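PDB 3GPV: transcriptional regulator, MerR family from Bacillus thuringiensis serovar konkukian, which probably binds DNA as a dimeric transcription factor of the MerR family and regulates gene expression. Local coordinates for residues E64-L69 with Q81-S86. Numbering follows the deposited sequence.
Sequences EMILCL and QFIDWS
F82 carries most of the contact, reaching over to M65 and L69 on the facing helix. Its CG lies opposite the backbone N (chi1 167°), a torsion that sends the ring out across the gap toward residues 64-69. CD1 of L69 sits over one face of the ring, 4.0 Å from CD2 of F82, while M65 crosses F82 at about a right angle, its CG set obliquely to the ring, 3.8 Å from CE2 of F82. M65 is a selenomethionine bent at both chi2 and chi3, and it is the CG methylene, one atom short of the selenium, that makes this approach. I83 follows, pairing with I66 as apolar side chains that cross at about a right angle, with CG1 of I66 4.0 Å from CD1 of I83; the placement of the I66 delta methyl is doubtful. S86 contributes from within its own helix: its OG donates to F82 O at 2.8 Å, and S86 N reaches the same oxygen from the opposite face of the carbonyl plane. That hydroxyl also stands 3.7 Å above the centre of the F82 ring. No hydrogen bond links the two segments, whose axes run nearly antiparallel (150°) and come no closer than 11.5 Å, so long side chains must span the interval. L99 of helix 93-128 also touches F82, and I121 and Y128 of the second subunit pack on L69 and F82 respectively. This buried apolar junction joins helices 57-70 and 76-88 in the MerR-family DNA-binding domain, beside the long dimerisation helix characteristic of these regulators.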
loop_
_atom_site.group_PDB
_atom_site.type_symbol
_atom_site.label_atom_id
_atom_site.label_comp_id
_atom_site.label_asym_id
_atom_site.label_seq_id
_atom_site.Cartn_x
_atom_site.Cartn_y
_atom_site.Cartn_z
ATOM N N GLU B 64 -6.889 9.417 14.083
ATOM C CA GLU B 64 -7.644 8.726 13.056
ATOM C C GLU B 64 -7.299 9.272 11.687
ATOM O O GLU B 64 -7.231 8.517 10.720
ATOM C CB GLU B 64 -9.144 8.844 13.327
ATOM C CG GLU B 64 -9.583 8.060 14.564
ATOM C CD GLU B 64 -11.083 7.879 14.663
ATOM O OE1 GLU B 64 -11.686 7.366 13.697
ATOM O OE2 GLU B 64 -11.657 8.237 15.714
HETATM N N MSE B 65 -7.072 10.582 11.599
HETATM C CA MSE B 65 -6.721 11.153 10.301
HETATM C C MSE B 65 -5.296 10.775 9.964
HETATM O O MSE B 65 -5.003 10.433 8.830
HETATM C CB MSE B 65 -6.881 12.675 10.261
HETATM C CG MSE B 65 -6.554 13.278 8.883
HETATM SE SE MSE B 65 -7.664 12.625 7.397
HETATM C CE MSE B 65 -9.310 13.467 7.993
ATOM N N ILE B 66 -4.415 10.822 10.951
ATOM C CA ILE B 66 -3.032 10.452 10.705
ATOM C C ILE B 66 -3.045 9.066 10.090
ATOM O O ILE B 66 -2.462 8.848 9.039
ATOM C CB ILE B 66 -2.183 10.455 11.999
ATOM C CG1 ILE B 66 -2.098 11.877 12.548
ATOM C CG2 ILE B 66 -0.801 9.912 11.716
ATOM C CD1 ILE B 66 -1.683 12.925 11.514
ATOM N N LEU B 67 -3.779 8.150 10.711
ATOM C CA LEU B 67 -3.856 6.787 10.209
ATOM C C LEU B 67 -4.512 6.699 8.830
ATOM O O LEU B 67 -4.089 5.908 7.988
ATOM C CB LEU B 67 -4.613 5.898 11.205
ATOM C CG LEU B 67 -3.957 5.755 12.584
ATOM C CD1 LEU B 67 -4.822 4.918 13.494
ATOM C CD2 LEU B 67 -2.590 5.124 12.426
ATOM N N CYS B 68 -5.544 7.505 8.616
ATOM C CA CYS B 68 -6.252 7.525 7.349
ATOM C C CYS B 68 -5.312 7.933 6.222
ATOM O O CYS B 68 -5.261 7.288 5.184
ATOM C CB CYS B 68 -7.425 8.501 7.433
ATOM S SG CYS B 68 -8.243 8.879 5.859
ATOM N N LEU B 69 -4.566 9.005 6.443
ATOM C CA LEU B 69 -3.622 9.512 5.459
ATOM C C LEU B 69 -2.458 8.548 5.242
ATOM O O LEU B 69 -1.968 8.389 4.127
ATOM C CB LEU B 69 -3.100 10.882 5.909
ATOM C CG LEU B 69 -4.170 11.974 5.999
ATOM C CD1 LEU B 69 -3.605 13.235 6.615
ATOM C CD2 LEU B 69 -4.693 12.254 4.623
ATOM N N GLN B 81 3.387 17.741 7.955
ATOM C CA GLN B 81 3.128 19.085 7.465
ATOM C C GLN B 81 1.660 19.412 7.690
ATOM O O GLN B 81 1.298 20.554 7.989
ATOM C CB GLN B 81 3.463 19.162 5.980
ATOM C CG GLN B 81 3.400 20.548 5.395
ATOM C CD GLN B 81 4.112 20.629 4.060
ATOM O OE1 GLN B 81 3.751 19.938 3.106
ATOM N NE2 GLN B 81 5.136 21.470 3.988
ATOM N N PHE B 82 0.817 18.393 7.551
ATOM C CA PHE B 82 -0.620 18.550 7.750
ATOM C C PHE B 82 -0.892 18.856 9.221
ATOM O O PHE B 82 -1.719 19.702 9.557
ATOM C CB PHE B 82 -1.352 17.267 7.357
ATOM C CG PHE B 82 -2.777 17.220 7.821
ATOM C CD1 PHE B 82 -3.749 17.998 7.205
ATOM C CD2 PHE B 82 -3.144 16.425 8.899
ATOM C CE1 PHE B 82 -5.070 17.991 7.655
ATOM C CE2 PHE B 82 -4.458 16.410 9.356
ATOM C CZ PHE B 82 -5.425 17.196 8.732
ATOM N N ILE B 83 -0.189 18.143 10.091
ATOM C CA ILE B 83 -0.333 18.305 11.526
ATOM C C ILE B 83 0.159 19.672 11.974
ATOM O O ILE B 83 -0.510 20.355 12.749
ATOM C CB ILE B 83 0.461 17.222 12.254
ATOM C CG1 ILE B 83 -0.110 15.855 11.895
ATOM C CG2 ILE B 83 0.419 17.451 13.752
ATOM C CD1 ILE B 83 0.794 14.700 12.312
ATOM N N ASP B 84 1.329 20.066 11.486
ATOM C CA ASP B 84 1.892 21.358 11.846
ATOM C C ASP B 84 0.958 22.475 11.413
ATOM O O ASP B 84 0.746 23.429 12.157
ATOM C CB ASP B 84 3.274 21.545 11.215
ATOM C CG ASP B 84 4.311 20.600 11.794
ATOM O OD1 ASP B 84 4.254 20.327 13.011
ATOM O OD2 ASP B 84 5.191 20.139 11.041
ATOM N N TRP B 85 0.397 22.356 10.213
ATOM C CA TRP B 85 -0.537 23.363 9.718
ATOM C C TRP B 85 -1.788 23.408 10.583
ATOM O O TRP B 85 -2.296 24.485 10.884
ATOM C CB TRP B 85 -0.957 23.078 8.273
ATOM C CG TRP B 85 0.047 23.466 7.241
ATOM C CD1 TRP B 85 1.023 24.403 7.362
ATOM C CD2 TRP B 85 0.133 22.967 5.901
ATOM N NE1 TRP B 85 1.715 24.526 6.184
ATOM C CE2 TRP B 85 1.190 23.656 5.268
ATOM C CE3 TRP B 85 -0.583 22.007 5.173
ATOM C CZ2 TRP B 85 1.552 23.415 3.936
ATOM C CZ3 TRP B 85 -0.224 21.767 3.845
ATOM C CH2 TRP B 85 0.835 22.470 3.243
ATOM N N SER B 86 -2.292 22.236 10.967
ATOM C CA SER B 86 -3.481 22.167 11.808
ATOM C C SER B 86 -3.198 22.866 13.131
ATOM O O SER B 86 -4.078 23.484 13.714
ATOM C CB SER B 86 -3.871 20.706 12.068
ATOM O OG SER B 86 -4.185 20.041 10.858
#